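Local coordinates for protein mannan endo-1,4-beta-mannosidase (Bacillus subtilis, PDB 2WHK) that catalyses the random endo-hydrolysis of beta-1,4-mannosidic linkages in mannan, galactomannan and glucomannan, and so takes part in glucomannan degradation, at residues M47-R52 / S303-K308; S60-G65 / W318-G323; E152-G157 / L208-W213. All coordinates share one frame; numbering follows the deposited sequence. Where two conformers were deposited one is given.

Contact 1: residues M47-R52 / S303-K308; sequences MAEADR and SAAVNK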
loop_
_atom_site.group_PDB
_atom_site.type_symbol
_atom_site.label_atom_id
_atom_site.label_comp_id
_atom_site.label_asym_id
_atom_site.label_seq_id
_atom_site.Cartn_x
_atom_site.Cartn_y
_atom_site.Cartn_z
ATOM N N MET A 47 -7.013 3.230 16.336
ATOM C CA MET A 47 -7.848 2.065 16.068
ATOM C C MET A 47 -9.328 2.435 15.898
ATOM O O MET A 47 -10.174 1.551 15.791
ATOM C CB MET A 47 -7.665 1.026 17.178
ATOM C CG MET A 47 -6.231 0.523 17.330
ATOM S SD MET A 47 -5.502 0.008 15.761
ATOM C CE MET A 47 -6.637 -1.294 15.275
ATOM N N ALA A 48 -9.638 3.729 15.824
ATOM C CA ALA A 48 -11.035 4.188 15.816
ATOM C C ALA A 48 -11.852 3.694 14.622
ATOM O O ALA A 48 -13.029 3.377 14.779
ATOM C CB ALA A 48 -11.098 5.708 15.894
ATOM N N GLU A 49 -11.249 3.635 13.433
ATOM C CA GLU A 49 -11.971 3.138 12.252
ATOM C C GLU A 49 -12.250 1.649 12.372
ATOM O O GLU A 49 -13.353 1.198 12.057
ATOM C CB GLU A 49 -11.226 3.439 10.949
ATOM C CG GLU A 49 -11.944 2.939 9.671
ATOM C CD GLU A 49 -13.364 3.497 9.466
ATOM O OE1 GLU A 49 -13.697 4.571 10.029
ATOM O OE2 GLU A 49 -14.150 2.864 8.715
ATOM N N ALA A 50 -11.263 0.888 12.840
ATOM C CA ALA A 50 -11.459 -0.537 13.066
ATOM C C ALA A 50 -12.629 -0.741 14.021
ATOM O O ALA A 50 -13.500 -1.569 13.787
ATOM C CB ALA A 50 -10.190 -1.184 13.613
ATOM N N ASP A 51 -12.667 0.049 15.086
ATOM C CA ASP A 51 -13.719 -0.095 16.087
ATOM C C ASP A 51 -15.103 0.333 15.584
ATOM O O ASP A 51 -16.101 -0.321 15.903
ATOM C CB ASP A 51 -13.318 0.649 17.356
ATOM C CG ASP A 51 -12.054 0.068 17.986
ATOM O OD1 ASP A 51 -11.241 0.846 18.525
ATOM O OD2 ASP A 51 -11.877 -1.168 17.952
ATOM N N ARG A 52 -15.162 1.401 14.789
ATOM C CA ARG A 52 -16.409 1.790 14.106
ATOM C C ARG A 52 -16.952 0.681 13.221
ATOM O O ARG A 52 -18.162 0.468 13.157
ATOM C CB ARG A 52 -16.212 3.020 13.229
ATOM C CG ARG A 52 -16.156 4.328 13.963
ATOM C CD ARG A 52 -15.851 5.480 12.997
ATOM N NE ARG A 52 -14.995 6.479 13.645
ATOM C CZ ARG A 52 -13.799 6.885 13.218
ATOM N NH1 ARG A 52 -13.268 6.429 12.081
ATOM N NH2 ARG A 52 -13.133 7.795 13.926
ATOM N N SER A 303 -14.285 6.527 4.454
ATOM C CA SER A 303 -14.272 5.253 5.163
ATOM C C SER A 303 -15.591 4.497 5.050
ATOM O O SER A 303 -16.658 5.084 4.837
ATOM C CB SER A 303 -13.893 5.452 6.626
ATOM O OG SER A 303 -15.041 5.506 7.433
ATOM N N ALA A 304 -15.502 3.178 5.189
ATOM C CA ALA A 304 -16.669 2.316 5.094
ATOM C C ALA A 304 -17.688 2.630 6.189
ATOM O O ALA A 304 -18.891 2.603 5.938
ATOM C CB ALA A 304 -16.255 0.854 5.153
ATOM N N ALA A 305 -17.201 2.942 7.388
ATOM C CA ALA A 305 -18.080 3.188 8.538
ATOM C C ALA A 305 -18.941 4.446 8.392
ATOM O O ALA A 305 -20.002 4.536 9.016
ATOM C CB ALA A 305 -17.259 3.267 9.825
ATOM N N VAL A 306 -18.496 5.413 7.588
ATOM C CA VAL A 306 -19.242 6.671 7.405
ATOM C C VAL A 306 -19.976 6.753 6.057
ATOM O O VAL A 306 -20.506 7.803 5.696
ATOM C CB VAL A 306 -18.330 7.916 7.585
ATOM C CG1 VAL A 306 -17.660 7.888 8.953
ATOM C CG2 VAL A 306 -17.287 8.020 6.470
ATOM N N ASN A 307 -20.004 5.647 5.319
ATOM C CA ASN A 307 -20.731 5.569 4.054
ATOM C C ASN A 307 -21.736 4.428 4.100
ATOM O O ASN A 307 -21.765 3.657 5.056
ATOM C CB ASN A 307 -19.748 5.393 2.892
ATOM C CG ASN A 307 -19.061 6.691 2.516
ATOM O OD1 ASN A 307 -19.646 7.538 1.841
ATOM N ND2 ASN A 307 -17.817 6.855 2.950
ATOM N N LYS A 308 -22.565 4.329 3.067
ATOM C CA LYS A 308 -23.633 3.332 3.037
ATOM C C LYS A 308 -23.075 1.953 2.693
ATOM O O LYS A 308 -22.029 1.840 2.048
ATOM C CB LYS A 308 -24.717 3.732 2.032
ATOM C CG LYS A 308 -25.275 5.147 2.245
ATOM C CD LYS A 308 -26.703 5.308 1.714
ATOM C CE LYS A 308 -26.852 4.883 0.256
ATOM N NZ LYS A 308 -26.046 5.729 -0.663
HETATM O O HOH W 1 -12.950 1.985 6.270
#
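Glu49, in the first turn of helix 48-57, reaches across to Ser303 and Ala305 in the loop that follows strand 292-297. Its CB stays with its own helix, and Tyr64 packs against the side chain there. CG lies anti to the backbone N (chi1 -180°), which directs the chain off the helix, and a bend at the next bond (chi2 58°) turns the carboxylate onto the loop. CD arrives 3.5 Å from Ser303 CB, with the serine hydroxyl close to both carboxylate oxygens. OE1 receives NH1 of Arg52 at 2.8 Å, one turn on. This salt bridge uses the anti lone pair of OE1, and the acceptor lies almost in the guanidinium plane, 3° out of it. OE2 faces the loop backbone: Ala305 N gives it a weak bond of 3.3 Å, and a water 2.9 Å from OE2 donates to it while accepting from Ala304 N. A further weak bond, not settled, may come from Ser303 OG, 3.1 Å from OE2.

Small residues suit this loop. The methyl of Ala305 points toward the helix, with its CB 3.3 Å from Glu49 OE2 and 3.6 Å from Arg52 CB, so the arginine contributes its aliphatic base as well as its charge. Ser303 adds a hydroxyl without bulk, and its carbonyl O accepts from Asn307 ND2, which also bonds Glu301 O.

In this (beta/alpha)8-barrel the contact joins the start of an outer helix to a loop whose Ser303 lies about 5 Å, side chain to side chain, from Asn299, a probable substrate-binding residue. With Arg52 on OE1, and a weak Ala305 N-H bond and a donating water at OE2, the buried carboxylate is likely to be held as its anion, its charge shared between helix and loop.

Contact 2: residues S60-G65 / W318-G323; sequences SPAIYG and WTLNKG. With CA (calcium ion), chain D.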
loop_
_atom_site.group_PDB
_atom_site.type_symbol
_atom_site.label_atom_id
_atom_site.label_comp_id
_atom_site.label_asym_id
_atom_site.label_seq_id
_atom_site.Cartn_x
_atom_site.Cartn_y
_atom_site.Cartn_z
ATOM N N SER A 60 -14.026 -6.816 11.656
ATOM C CA SER A 60 -12.939 -5.832 11.513
ATOM C C SER A 60 -12.254 -6.030 10.166
ATOM O O SER A 60 -12.211 -7.142 9.666
ATOM C CB SER A 60 -11.868 -6.004 12.596
ATOM O OG SER A 60 -12.347 -5.663 13.883
ATOM N N PRO A 61 -11.675 -4.958 9.606
ATOM C CA PRO A 61 -10.924 -5.130 8.360
ATOM C C PRO A 61 -9.766 -6.123 8.486
ATOM O O PRO A 61 -9.072 -6.137 9.505
ATOM C CB PRO A 61 -10.403 -3.720 8.059
ATOM C CG PRO A 61 -10.554 -2.944 9.305
ATOM C CD PRO A 61 -11.686 -3.556 10.056
ATOM N N ALA A 62 -9.560 -6.964 7.472
ATOM C CA ALA A 62 -8.430 -7.888 7.490
ATOM C C ALA A 62 -7.103 -7.142 7.502
ATOM O O ALA A 62 -6.157 -7.564 8.171
ATOM C CB ALA A 62 -8.484 -8.862 6.301
ATOM N N ILE A 63 -7.055 -6.031 6.761
ATOM C CA ILE A 63 -5.866 -5.207 6.625
ATOM C C ILE A 63 -6.069 -3.884 7.349
ATOM O O ILE A 63 -7.104 -3.246 7.187
ATOM C CB ILE A 63 -5.568 -4.923 5.128
ATOM C CG1 ILE A 63 -5.285 -6.221 4.390
ATOM C CG2 ILE A 63 -4.371 -3.992 4.970
ATOM C CD1 ILE A 63 -5.374 -6.090 2.876
ATOM N N TYR A 64 -5.085 -3.464 8.141
ATOM C CA TYR A 64 -5.116 -2.124 8.742
ATOM C C TYR A 64 -3.873 -1.356 8.326
ATOM O O TYR A 64 -2.755 -1.866 8.426
ATOM C CB TYR A 64 -5.204 -2.195 10.268
ATOM C CG TYR A 64 -5.960 -1.026 10.870
ATOM C CD1 TYR A 64 -7.293 -0.802 10.540
ATOM C CD2 TYR A 64 -5.355 -0.161 11.780
ATOM C CE1 TYR A 64 -8.003 0.257 11.083
ATOM C CE2 TYR A 64 -6.057 0.901 12.325
ATOM C CZ TYR A 64 -7.380 1.102 11.974
ATOM O OH TYR A 64 -8.099 2.143 12.509
ATOM N N GLY A 65 -4.076 -0.135 7.849
ATOM C CA GLY A 65 -3.005 0.660 7.284
ATOM C C GLY A 65 -2.530 1.788 8.178
ATOM O O GLY A 65 -3.331 2.440 8.871
ATOM N N TRP A 318 -17.860 -13.023 -0.327
ATOM C CA TRP A 318 -16.511 -12.883 -0.869
ATOM C C TRP A 318 -15.525 -12.221 0.110
ATOM O O TRP A 318 -14.310 -12.374 -0.032
ATOM C CB TRP A 318 -16.539 -12.051 -2.154
ATOM C CG TRP A 318 -17.002 -12.796 -3.370
ATOM C CD1 TRP A 318 -18.031 -13.685 -3.455
ATOM C CD2 TRP A 318 -16.446 -12.692 -4.685
ATOM N NE1 TRP A 318 -18.146 -14.153 -4.741
ATOM C CE2 TRP A 318 -17.188 -13.556 -5.520
ATOM C CE3 TRP A 318 -15.398 -11.949 -5.239
ATOM C CZ2 TRP A 318 -16.909 -13.699 -6.878
ATOM C CZ3 TRP A 318 -15.118 -12.090 -6.581
ATOM C CH2 TRP A 318 -15.867 -12.969 -7.389
ATOM N N THR A 319 -16.049 -11.478 1.084
ATOM C CA THR A 319 -15.210 -10.633 1.928
ATOM C C THR A 319 -14.551 -11.419 3.062
ATOM O O THR A 319 -15.228 -12.080 3.854
ATOM C CB THR A 319 -16.001 -9.439 2.468
ATOM O OG1 THR A 319 -16.650 -8.784 1.371
ATOM C CG2 THR A 319 -15.075 -8.447 3.167
ATOM N N LEU A 320 -13.221 -11.340 3.108
ATOM C CA LEU A 320 -12.408 -12.023 4.107
ATOM C C LEU A 320 -11.954 -10.975 5.120
ATOM O O LEU A 320 -11.277 -10.010 4.770
ATOM C CB LEU A 320 -11.212 -12.696 3.433
ATOM C CG LEU A 320 -10.364 -13.674 4.247
ATOM C CD1 LEU A 320 -9.521 -14.538 3.324
ATOM C CD2 LEU A 320 -9.475 -12.951 5.287
ATOM N N ASN A 321 -12.339 -11.174 6.373
ATOM C CA ASN A 321 -12.161 -10.164 7.412
ATOM C C ASN A 321 -11.152 -10.617 8.444
ATOM O O ASN A 321 -10.659 -11.740 8.384
ATOM C CB ASN A 321 -13.513 -9.871 8.062
ATOM C CG ASN A 321 -14.476 -9.221 7.092
ATOM O OD1 ASN A 321 -14.110 -8.262 6.413
ATOM N ND2 ASN A 321 -15.700 -9.748 7.000
ATOM N N LYS A 322 -10.823 -9.726 9.372
ATOM C CA LYS A 322 -9.924 -10.070 10.473
ATOM C C LYS A 322 -10.415 -11.359 11.130
ATOM O O LYS A 322 -11.608 -11.511 11.390
ATOM C CB LYS A 322 -9.881 -8.934 11.490
ATOM C CG LYS A 322 -8.664 -8.941 12.419
ATOM C CD LYS A 322 -8.816 -7.837 13.459
ATOM C CE LYS A 322 -7.588 -7.658 14.342
ATOM N NZ LYS A 322 -7.856 -6.668 15.428
ATOM N N GLY A 323 -9.500 -12.291 11.371
ATOM C CA GLY A 323 -9.851 -13.588 11.941
ATOM C C GLY A 323 -10.124 -14.692 10.932
ATOM O O GLY A 323 -10.252 -15.856 11.319
HETATM CA CA CA D . -16.092 -13.629 5.430
HETATM O O HOH W 2 -13.688 -9.709 11.682
HETATM O O HOH W 3 -9.911 -4.732 15.153
HETATM O O HOH W 4 -16.649 -12.482 7.590
HETATM O O HOH W 5 -17.472 -14.745 3.790
HETATM O O HOH W 6 -18.078 -12.059 4.982
HETATM O O HOH W 7 -18.001 -14.859 6.620
#
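One direct hydrogen bond joins Ser60 to Lys322: Lys322 N gives its hydrogen to Ser60 O at 2.9 Å, close to straight at 164°. Two waters add to it, one between backbones and one between side chains. The first accepts from Ser60 N and donates to Lys322 O; the other lies between Ser60 OG and Lys322 NZ, accepting from the lysine at 2.8 Å.

Packing sets methylene and methyl groups against one another and against backbone carbonyls. The lysine chain leaves opposite its own nitrogen (chi1 -160°), stays extended and runs alongside Ser60, its CD 3.7 Å from Ser60 CB; a long flexible chain can thus cover the serine and still carry its ammonium to water. Ala62 suits a place where the backbones come close, its CB 3.4 Å from Leu320 O and 4.3 Å from Leu320 CD2.

Segment 60-65 leads into strand 63-70 of the (beta/alpha)8-barrel, beside strand 32-40, which also pairs with the short strand 319-320. The late segment therefore meets the barrel at the start of an early strand.

Metal binding fixes the other flank. Thr319 O lies 2.4 Å from the calcium ion, and four waters, Asn30 and Glu324 also bind it. Asn321, whose CB rests 3.4 Å from Ser60 O, divides its amide: ND2 donates to a calcium-bound water and to Tyr314 O, while OD1 accepts from Ser34 OG.

Contact 3: residues E152-G157 / L208-W213; sequences ELENQG and LDHLIW. With CA (calcium ion), chain E.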
loop_
_atom_site.group_PDB
_atom_site.type_symbol
_atom_site.label_atom_id
_atom_site.label_comp_id
_atom_site.label_asym_id
_atom_site.label_seq_id
_atom_site.Cartn_x
_atom_site.Cartn_y
_atom_site.Cartn_z
ATOM N N GLU A 152 11.352 -3.317 13.620
ATOM C CA GLU A 152 10.535 -3.677 14.783
ATOM C C GLU A 152 9.537 -4.786 14.440
ATOM O O GLU A 152 9.383 -5.762 15.184
ATOM C CB GLU A 152 9.762 -2.463 15.311
ATOM C CG GLU A 152 10.395 -1.754 16.530
ATOM C CD GLU A 152 10.013 -0.269 16.610
ATOM O OE1 GLU A 152 8.808 0.028 16.501
ATOM O OE2 GLU A 152 10.904 0.604 16.777
ATOM N N LEU A 153 8.885 -4.635 13.292
ATOM C CA LEU A 153 7.882 -5.595 12.828
ATOM C C LEU A 153 8.551 -6.896 12.366
ATOM O O LEU A 153 8.049 -7.972 12.646
ATOM C CB LEU A 153 7.020 -4.979 11.707
ATOM C CG LEU A 153 6.430 -3.585 11.983
ATOM C CD1 LEU A 153 5.783 -2.974 10.734
ATOM C CD2 LEU A 153 5.454 -3.627 13.131
ATOM N N GLU A 154 9.695 -6.795 11.690
ATOM C CA GLU A 154 10.433 -7.989 11.240
ATOM C C GLU A 154 10.869 -8.871 12.405
ATOM O O GLU A 154 10.875 -10.106 12.290
ATOM C CB GLU A 154 11.671 -7.640 10.402
ATOM C CG GLU A 154 12.140 -8.823 9.531
ATOM C CD GLU A 154 13.627 -8.845 9.212
ATOM O OE1 GLU A 154 14.443 -8.266 9.958
ATOM O OE2 GLU A 154 14.003 -9.476 8.203
ATOM N N ASN A 155 11.235 -8.233 13.518
ATOM C CA ASN A 155 11.652 -8.948 14.726
ATOM C C ASN A 155 10.555 -9.813 15.329
ATOM O O ASN A 155 10.855 -10.756 16.054
ATOM C CB ASN A 155 12.145 -7.968 15.792
ATOM C CG ASN A 155 13.479 -7.328 15.435
ATOM O OD1 ASN A 155 14.199 -7.789 14.549
ATOM N ND2 ASN A 155 13.813 -6.261 16.144
ATOM N N GLN A 156 9.295 -9.480 15.053
ATOM C CA GLN A 156 8.163 -10.306 15.472
ATOM C C GLN A 156 7.576 -11.130 14.312
ATOM O O GLN A 156 6.487 -11.689 14.434
ATOM C CB GLN A 156 7.091 -9.423 16.102
ATOM C CG GLN A 156 7.573 -8.683 17.345
ATOM C CD GLN A 156 7.445 -9.514 18.603
ATOM O OE1 GLN A 156 8.121 -10.535 18.771
ATOM N NE2 GLN A 156 6.573 -9.077 19.503
ATOM N N GLY A 157 8.312 -11.232 13.213
ATOM C CA GLY A 157 7.895 -12.037 12.067
ATOM C C GLY A 157 6.626 -11.580 11.371
ATOM O O GLY A 157 5.937 -12.384 10.751
ATOM N N LEU A 208 15.666 -6.570 5.349
ATOM C CA LEU A 208 14.266 -6.690 5.762
ATOM C C LEU A 208 13.532 -7.727 4.900
ATOM O O LEU A 208 13.276 -7.502 3.717
ATOM C CB LEU A 208 13.582 -5.317 5.716
ATOM C CG LEU A 208 14.176 -4.287 6.688
ATOM C CD1 LEU A 208 13.616 -2.896 6.406
ATOM C CD2 LEU A 208 13.957 -4.671 8.142
ATOM N N ASP A 209 13.219 -8.879 5.503
ATOM C CA ASP A 209 12.682 -10.033 4.770
ATOM C C ASP A 209 11.186 -10.295 4.988
ATOM O O ASP A 209 10.672 -11.374 4.667
ATOM C CB ASP A 209 13.504 -11.275 5.129
ATOM C CG ASP A 209 14.904 -11.225 4.546
ATOM O OD1 ASP A 209 15.058 -10.695 3.425
ATOM O OD2 ASP A 209 15.849 -11.730 5.202
ATOM N N HIS A 210 10.481 -9.284 5.477
ATOM C CA HIS A 210 9.071 -9.423 5.832
ATOM C C HIS A 210 8.183 -8.517 4.977
ATOM O O HIS A 210 7.007 -8.332 5.291
ATOM C CB HIS A 210 8.867 -9.104 7.320
ATOM C CG HIS A 210 9.185 -7.688 7.687
ATOM N ND1 HIS A 210 10.284 -7.020 7.189
ATOM C CD2 HIS A 210 8.550 -6.810 8.499
ATOM C CE1 HIS A 210 10.309 -5.792 7.678
ATOM N NE2 HIS A 210 9.270 -5.641 8.477
ATOM N N LEU A 211 8.738 -7.978 3.893
ATOM C CA LEU A 211 8.030 -6.997 3.076
ATOM C C LEU A 211 7.467 -7.611 1.802
ATOM O O LEU A 211 8.165 -8.317 1.063
ATOM C CB LEU A 211 8.937 -5.807 2.736
ATOM C CG LEU A 211 9.663 -5.136 3.909
ATOM C CD1 LEU A 211 10.565 -4.012 3.421
ATOM C CD2 LEU A 211 8.683 -4.619 4.954
ATOM N N ILE A 212 6.193 -7.326 1.570
ATOM C CA ILE A 212 5.496 -7.630 0.334
ATOM C C ILE A 212 5.346 -6.288 -0.393
ATOM O O ILE A 212 4.747 -5.355 0.137
ATOM C CB ILE A 212 4.133 -8.290 0.629
ATOM C CG1 ILE A 212 4.345 -9.688 1.234
ATOM C CG2 ILE A 212 3.277 -8.368 -0.625
ATOM C CD1 ILE A 212 3.094 -10.310 1.825
ATOM N N TRP A 213 5.912 -6.196 -1.592
ATOM C CA TRP A 213 6.074 -4.915 -2.296
ATOM C C TRP A 213 4.894 -4.603 -3.215
ATOM O O TRP A 213 4.571 -5.382 -4.111
ATOM C CB TRP A 213 7.403 -4.906 -3.068
ATOM C CG TRP A 213 8.574 -4.870 -2.145
ATOM C CD1 TRP A 213 9.112 -5.925 -1.446
ATOM C CD2 TRP A 213 9.330 -3.716 -1.767
ATOM N NE1 TRP A 213 10.156 -5.494 -0.672
ATOM C CE2 TRP A 213 10.312 -4.141 -0.847
ATOM C CE3 TRP A 213 9.287 -2.361 -2.133
ATOM C CZ2 TRP A 213 11.234 -3.262 -0.280
ATOM C CZ3 TRP A 213 10.203 -1.490 -1.566
ATOM C CH2 TRP A 213 11.166 -1.942 -0.657
HETATM CA CA CA E . 16.426 -9.134 8.733
HETATM O O HOH W 8 16.640 -11.220 7.680
HETATM O O HOH W 9 17.051 -6.820 9.139
HETATM O O HOH W 10 17.150 -9.775 10.877
#
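The side chain of Glu154 lies over one face of the His210 ring. Its CB stands 3.5 Å from the ring centroid and 5° off the normal, a CH-pi contact, and CG continues over the same face, 3.5 Å from ND1. Leu211 CD2 covers the opposite face near the rim, while Leu208 CB meets the ring edge in plane, so the imidazole is packed as a flat plate between aliphatic groups. Its first torsion (chi1 64°) places CG between the backbone N and the carbonyl carbon, swinging the ring under the last turn of helix 134-154. NE2 makes a weak bond to Leu150 O; ND1 is buried without a partner.

Beyond the ring the extended glutamate chain carries its carboxylate, 42° from the ring plane, to a calcium ion. OE1 and OE2 both bind the metal at 2.5 Å, and Gly207 O and three waters complete the site. Asp209 N donates to OE2 at 2.9 Å from well above the carboxylate plane, while Gln151 bonds OE1. Asp209 OD2 takes a hydrogen from one calcium-bound water at 2.7 Å, and Asn7 holds its OD1.

Replacing His210 by an alanine is likely to open a gap beneath Glu154 CB and leave the calcium-binding side chain freer to shift.

Gly157, with its positive phi, closes the helix in a Schellman motif, and the chain runs on to strand 160-163, parallel neighbour of strand 211-215. The contact thus joins a helix end to the start of a barrel strand. Calcium probably offsets the like charges of Glu154 and Asp209, whose OE2 and OD2 are 4.2 Å apart, and the partial negative charge at the helix C-terminus may also favour a cation; the weak NE2 bond and partnerless ND1 are consistent with a neutral histidine.

Overall arrangement
All three contacts belong to one (beta/alpha)8-barrel. Contacts 1 and 2 are neighbours, with centres about 13 Å apart: helix 48-57 and strand 63-70 follow each other, and Tyr64 OH receives a weak bond from Ala50 N. Their segments alternate along the chain, 47-52 and 60-65 early, 303-308 and 318-323 late, so both bring the end of the barrel back to its beginning. Along the chain contact 3 falls inside the spans closed by contacts 1 and 2; it lies about 27 Å from contact 1 and 20 Å from contact 2, centre to centre. It shares the parallel sheet with contact 2, and each holds its own calcium ion. Early and late chain thus meet on one side, while calcium sites occur both there and at contact 3.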